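Side-chain contacts in periplasmic binding protein/LacI transcriptional regulator (Shewanella sp. ANA-3, PDB 5OCP), which binds arabinofuranose, in both its alpha and beta forms, as the periplasmic component that probably delivers the sugar to an arabinose ABC transporter: residues A[137-142]-A[165-170]; A[32-37]-A[55-60]. All coordinates share one frame; numbering follows the deposited sequence.

Overall arrangement
From the N terminus the chain first meets contact 2, in the domain built on the parallel sheet that includes strand 2-7. There the edge strand 32-37 is followed by helix 42-54, and the chain returns through residues 55-60 into strand 59-62, so the contact closes one strand-helix-strand unit. Contact 1 comes later, in the domain built on the mixed sheet, where the rest of helix 138-151 and strand 157-164 lie between its segments and the closing segment leads into helix 169-183. The two loops follow in series, neither nested nor crossed, with centres 27 Å apart. Contact 1 lines the sugar pocket; contact 2 lies toward the periphery.

Contact 1 (A[137-142]-A[165-170]); sequences ATAAID and GEFTRA. With AHR (alpha-L-arabinofuranose), chain I.
The phenyl ring of Phe167 pushes its far rim against the start of helix 138-151, where the N-cap Ala137 and Ala139 and Ala140 of the first turn form a shallow hollow. Phe167 CZ meets Ala139 CB at 4.0 Å, while the neighbouring CE2 lies 4.2 Å from Ala137 CB. The two methyls approach differently: that of Ala137 sits at the ring edge, near its plane, whereas that of Ala139 comes in obliquely. The backbone N of Ala140 also lies at the edge, 4.1 Å from Phe167 CZ, and Ala140 CB adds a looser contact with the same carbon. Small side chains thus let a wide, flat group come close to the helix backbone. With CG opposite the carbonyl carbon (chi1 -80°), the side chain is directed at the start of the helix.

One face of the ring is given to alpha-L-arabinofuranose, whose O1 stands over it 3.6 Å from Phe167 CG; sugar C2 lies above the same face, displaced toward the rim. Ala139 CB reaches the sugar too, 3.7 Å from its O5, so methyl and phenyl together form an apolar patch of the pocket wall. Phe167 projects from the type I' turn 165-168, between strand 157-164 and helix 169-183. Arg89 touches Phe167 and Ala137, Met198 of helix 196-208 packs on the phenyl group, and Phe107 of helix 107-121 lies against Ala139.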
loop_
_atom_site.group_PDB
_atom_site.type_symbol
_atom_site.label_atom_id
_atom_site.label_comp_id
_atom_site.label_asym_id
_atom_site.label_seq_id
_atom_site.Cartn_x
_atom_site.Cartn_y
_atom_site.Cartn_z
ATOM N N ALA A 137 7.907 -7.122 1.140
ATOM C CA ALA A 137 6.932 -6.344 0.326
ATOM C C ALA A 137 7.630 -5.131 -0.204
ATOM O O ALA A 137 8.227 -4.375 0.551
ATOM C CB ALA A 137 5.748 -5.882 1.171
ATOM N N THR A 138 7.466 -4.901 -1.501
ATOM C CA THR A 138 8.086 -3.721 -2.112
ATOM C C THR A 138 7.721 -2.449 -1.360
ATOM O O THR A 138 8.532 -1.563 -1.222
ATOM C CB THR A 138 7.657 -3.597 -3.589
ATOM O OG1 THR A 138 7.876 -4.854 -4.236
ATOM C CG2 THR A 138 8.379 -2.511 -4.260
ATOM N N ALA A 139 6.458 -2.359 -0.957
ATOM C CA ALA A 139 5.962 -1.156 -0.281
ATOM C C ALA A 139 6.730 -0.858 1.023
ATOM O O ALA A 139 7.058 0.306 1.295
ATOM C CB ALA A 139 4.494 -1.234 -0.032
ATOM N N ALA A 140 7.067 -1.894 1.780
ATOM C CA ALA A 140 7.834 -1.721 3.029
ATOM C C ALA A 140 9.308 -1.386 2.760
ATOM O O ALA A 140 9.858 -0.463 3.302
ATOM C CB ALA A 140 7.741 -2.971 3.890
ATOM N N ILE A 141 9.913 -2.165 1.902
ATOM C CA ILE A 141 11.331 -1.954 1.589
ATOM C C ILE A 141 11.576 -0.533 1.079
ATOM O O ILE A 141 12.483 0.198 1.495
ATOM C CB ILE A 141 11.728 -2.997 0.531
ATOM C CG1 ILE A 141 11.666 -4.423 1.102
ATOM C CG2 ILE A 141 13.091 -2.712 -0.013
ATOM C CD1 ILE A 141 11.604 -5.459 -0.003
ATOM N N ASP A 142 10.796 -0.146 0.056
ATOM C CA ASP A 142 11.014 1.113 -0.602
ATOM C C ASP A 142 10.553 2.338 0.212
ATOM O O ASP A 142 11.177 3.401 0.118
ATOM C CB ASP A 142 10.320 1.132 -1.943
ATOM C CG ASP A 142 11.027 0.247 -3.002
ATOM O OD1 ASP A 142 11.990 -0.477 -2.634
ATOM O OD2 ASP A 142 10.537 0.236 -4.149
ATOM N N GLY A 165 4.939 -4.552 11.854
ATOM C CA GLY A 165 3.559 -4.671 12.268
ATOM C C GLY A 165 2.676 -5.380 11.280
ATOM O O GLY A 165 1.440 -5.310 11.383
ATOM N N GLU A 166 3.302 -5.951 10.258
ATOM C CA GLU A 166 2.634 -6.828 9.283
ATOM C C GLU A 166 1.498 -6.144 8.461
ATOM O O GLU A 166 0.655 -6.832 7.896
ATOM C CB GLU A 166 2.145 -8.119 9.960
ATOM C CG GLU A 166 3.279 -8.876 10.614
ATOM C CD GLU A 166 2.859 -10.168 11.359
ATOM O OE1 GLU A 166 1.649 -10.466 11.468
ATOM O OE2 GLU A 166 3.776 -10.923 11.812
ATOM N N PHE A 167 1.507 -4.800 8.408
ATOM C CA PHE A 167 0.509 -4.007 7.734
ATOM C C PHE A 167 -0.811 -4.112 8.373
ATOM O O PHE A 167 -1.782 -3.721 7.791
ATOM C CB PHE A 167 0.467 -4.323 6.222
ATOM C CG PHE A 167 1.551 -3.643 5.403
ATOM C CD1 PHE A 167 1.836 -2.290 5.547
ATOM C CD2 PHE A 167 2.206 -4.340 4.365
ATOM C CE1 PHE A 167 2.782 -1.630 4.734
ATOM C CE2 PHE A 167 3.166 -3.661 3.560
ATOM C CZ PHE A 167 3.443 -2.330 3.717
ATOM N N THR A 168 -0.920 -4.706 9.588
ATOM C CA THR A 168 -2.207 -4.834 10.200
ATOM C C THR A 168 -2.418 -3.983 11.477
ATOM O O THR A 168 -1.478 -3.569 12.149
ATOM C CB THR A 168 -2.613 -6.284 10.576
ATOM O OG1 THR A 168 -1.835 -6.683 11.715
ATOM C CG2 THR A 168 -2.445 -7.205 9.427
ATOM N N ARG A 169 -3.684 -3.739 11.773
ATOM C CA ARG A 169 -4.039 -2.909 12.902
ATOM C C ARG A 169 -3.714 -3.571 14.239
ATOM O O ARG A 169 -3.131 -2.961 15.068
ATOM C CB ARG A 169 -5.511 -2.549 12.888
ATOM C CG ARG A 169 -5.842 -1.508 13.921
ATOM C CD ARG A 169 -7.336 -1.162 13.975
ATOM N NE ARG A 169 -7.854 -0.653 12.706
ATOM C CZ ARG A 169 -8.630 0.442 12.524
ATOM N NH1 ARG A 169 -9.033 1.219 13.536
ATOM N NH2 ARG A 169 -9.014 0.763 11.288
ATOM N N ALA A 170 -4.080 -4.835 14.355
ATOM C CA ALA A 170 -3.819 -5.586 15.599
ATOM C C ALA A 170 -2.362 -5.770 15.891
ATOM O O ALA A 170 -1.948 -5.579 17.008
ATOM C CB ALA A 170 -4.548 -6.927 15.595
HETATM O O5 AHR I . 1.251 -2.436 -1.380
HETATM C C5 AHR I . 0.514 -1.404 -0.801
HETATM C C4 AHR I . 0.457 -1.577 0.706
HETATM O O4 AHR I . -0.015 -2.857 1.054
HETATM C C3 AHR I . -0.462 -0.533 1.368
HETATM O O3 AHR I . 0.270 0.630 1.583
HETATM C C2 AHR I . -0.878 -1.313 2.604
HETATM O O2 AHR I . -2.041 -0.877 3.243
HETATM C C1 AHR I . -1.103 -2.676 1.973
HETATM O O1 AHR I . -1.039 -3.611 2.925
#

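Contact 2 (A[32-37]-A[55-60]); sequences DLKFAD and QGVDAI
Gln55 OE1 receives the one polar bond of this contact, a weak hydrogen bond from Lys34 NZ at 3.2 Å. The lysine methylene CE lies almost as near, 3.3 Å from Gln55 OE1, so the amide oxygen rests beside the last methylene of the side chain as well as its ammonium group. The other half of the amide is engaged separately: Gln55 NE2 is hydrogen-bonded to Ser51 in helix 42-54, a second hold that should limit turning of the amide.

Lys34 leaves the edge strand with CG beside its own backbone N, chi1 -55°, and bends at chi3 (144°) and chi4 (-66°) to bring NZ to the glutamine. On the way its CD passes Val57 CG1 at 3.9 Å, running obliquely across the valine. The aliphatic part of the lysine therefore packs on a buried branched side chain while its charged end lies near the partly exposed margin. Cutting Lys34 back to an alanine would probably deprive Gln55 OE1 of this donor and leave the side of Val57 CG1 now met by CD less covered.

Phe52 of helix 42-54 touches both Lys34 and Val57, as does Thr2 of strand 2-7, placing the contact where the chain passes from helix 42-54 towards strand 59-62 in a beta-alpha-beta crossover, with strand 2-7 between strands 32-37 and 59-62. The helix ends there in a Schellman motif at Gly56, whose phi is positive. The weak polar bond is probably only a modest contribution, and the packing of Lys34 CD on Val57 beside it is likely to matter at least as much.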
loop_
_atom_site.group_PDB
_atom_site.type_symbol
_atom_site.label_atom_id
_atom_site.label_comp_id
_atom_site.label_asym_id
_atom_site.label_seq_id
_atom_site.Cartn_x
_atom_site.Cartn_y
_atom_site.Cartn_z
ATOM N N ASP A 32 -14.720 -8.860 -17.977
ATOM C CA ASP A 32 -15.078 -10.046 -17.160
ATOM C C ASP A 32 -13.878 -10.341 -16.237
ATOM O O ASP A 32 -12.848 -10.865 -16.676
ATOM C CB ASP A 32 -15.373 -11.257 -18.072
ATOM C CG ASP A 32 -15.417 -12.599 -17.330
ATOM O OD1 ASP A 32 -15.861 -12.673 -16.142
ATOM O OD2 ASP A 32 -15.009 -13.592 -18.004
ATOM N N LEU A 33 -14.034 -9.985 -14.985
ATOM C CA LEU A 33 -12.878 -9.977 -14.057
ATOM C C LEU A 33 -12.962 -11.268 -13.272
ATOM O O LEU A 33 -13.921 -11.496 -12.530
ATOM C CB LEU A 33 -12.947 -8.797 -13.109
ATOM C CG LEU A 33 -11.697 -8.629 -12.269
ATOM C CD1 LEU A 33 -10.509 -8.202 -13.096
ATOM C CD2 LEU A 33 -11.908 -7.654 -11.109
ATOM N N LYS A 34 -11.940 -12.083 -13.377
ATOM C CA LYS A 34 -11.781 -13.191 -12.477
ATOM C C LYS A 34 -10.886 -12.796 -11.307
ATOM O O LYS A 34 -9.671 -12.918 -11.388
ATOM C CB LYS A 34 -11.266 -14.401 -13.237
ATOM C CG LYS A 34 -12.154 -14.771 -14.422
ATOM C CD LYS A 34 -11.606 -16.005 -15.114
ATOM C CE LYS A 34 -12.713 -16.931 -15.640
ATOM N NZ LYS A 34 -13.516 -17.523 -14.515
ATOM N N PHE A 35 -11.498 -12.429 -10.193
ATOM C CA PHE A 35 -10.759 -11.881 -9.067
ATOM C C PHE A 35 -10.396 -13.036 -8.142
ATOM O O PHE A 35 -11.272 -13.849 -7.792
ATOM C CB PHE A 35 -11.621 -10.909 -8.334
ATOM C CG PHE A 35 -11.023 -10.389 -7.066
ATOM C CD1 PHE A 35 -10.250 -9.208 -7.082
ATOM C CD2 PHE A 35 -11.276 -10.988 -5.880
ATOM C CE1 PHE A 35 -9.761 -8.722 -5.857
ATOM C CE2 PHE A 35 -10.756 -10.536 -4.680
ATOM C CZ PHE A 35 -9.996 -9.394 -4.663
ATOM N N ALA A 36 -9.146 -13.122 -7.728
ATOM C CA ALA A 36 -8.748 -14.099 -6.727
ATOM C C ALA A 36 -8.066 -13.480 -5.530
ATOM O O ALA A 36 -7.243 -12.589 -5.717
ATOM C CB ALA A 36 -7.843 -15.117 -7.393
ATOM N N ASP A 37 -8.444 -13.935 -4.339
ATOM C CA ASP A 37 -7.868 -13.474 -3.087
ATOM C C ASP A 37 -6.968 -14.600 -2.604
ATOM O O ASP A 37 -7.409 -15.740 -2.462
ATOM C CB ASP A 37 -8.961 -13.186 -2.060
ATOM C CG ASP A 37 -8.405 -12.692 -0.739
ATOM O OD1 ASP A 37 -7.214 -12.948 -0.461
ATOM O OD2 ASP A 37 -9.157 -12.047 0.021
ATOM N N GLN A 55 -7.622 -21.631 -17.845
ATOM C CA GLN A 55 -8.898 -21.122 -18.351
ATOM C C GLN A 55 -8.812 -20.289 -19.614
ATOM O O GLN A 55 -9.832 -19.923 -20.179
ATOM C CB GLN A 55 -9.658 -20.375 -17.246
ATOM C CG GLN A 55 -10.006 -21.299 -16.072
ATOM C CD GLN A 55 -10.841 -20.602 -15.069
ATOM O OE1 GLN A 55 -11.970 -20.164 -15.365
ATOM N NE2 GLN A 55 -10.324 -20.497 -13.877
ATOM N N GLY A 56 -7.601 -19.978 -20.090
ATOM C CA GLY A 56 -7.431 -19.218 -21.312
ATOM C C GLY A 56 -7.906 -17.776 -21.240
ATOM O O GLY A 56 -8.472 -17.227 -22.198
ATOM N N VAL A 57 -7.673 -17.136 -20.107
ATOM C CA VAL A 57 -8.034 -15.711 -19.993
ATOM C C VAL A 57 -7.277 -14.899 -21.032
ATOM O O VAL A 57 -6.242 -15.325 -21.540
ATOM C CB VAL A 57 -7.733 -15.138 -18.592
ATOM C CG1 VAL A 57 -8.485 -15.866 -17.512
ATOM C CG2 VAL A 57 -6.238 -15.120 -18.259
ATOM N N ASP A 58 -7.759 -13.698 -21.311
ATOM C CA ASP A 58 -7.070 -12.788 -22.229
ATOM C C ASP A 58 -5.847 -12.074 -21.661
ATOM O O ASP A 58 -4.936 -11.715 -22.426
ATOM C CB ASP A 58 -8.058 -11.769 -22.749
ATOM C CG ASP A 58 -9.200 -12.440 -23.540
ATOM O OD1 ASP A 58 -8.909 -13.170 -24.527
ATOM O OD2 ASP A 58 -10.354 -12.312 -23.128
ATOM N N ALA A 59 -5.895 -11.774 -20.373
ATOM C CA ALA A 59 -4.785 -11.122 -19.673
ATOM C C ALA A 59 -4.852 -11.448 -18.203
ATOM O O ALA A 59 -5.901 -11.803 -17.681
ATOM C CB ALA A 59 -4.908 -9.624 -19.806
ATOM N N ILE A 60 -3.722 -11.221 -17.548
ATOM C CA ILE A 60 -3.565 -11.501 -16.141
ATOM C C ILE A 60 -3.006 -10.219 -15.487
ATOM O O ILE A 60 -2.070 -9.672 -15.973
ATOM C CB ILE A 60 -2.630 -12.683 -15.909
ATOM C CG1 ILE A 60 -3.362 -13.971 -16.414
ATOM C CG2 ILE A 60 -2.184 -12.829 -14.454
ATOM C CD1 ILE A 60 -2.396 -15.133 -16.579
#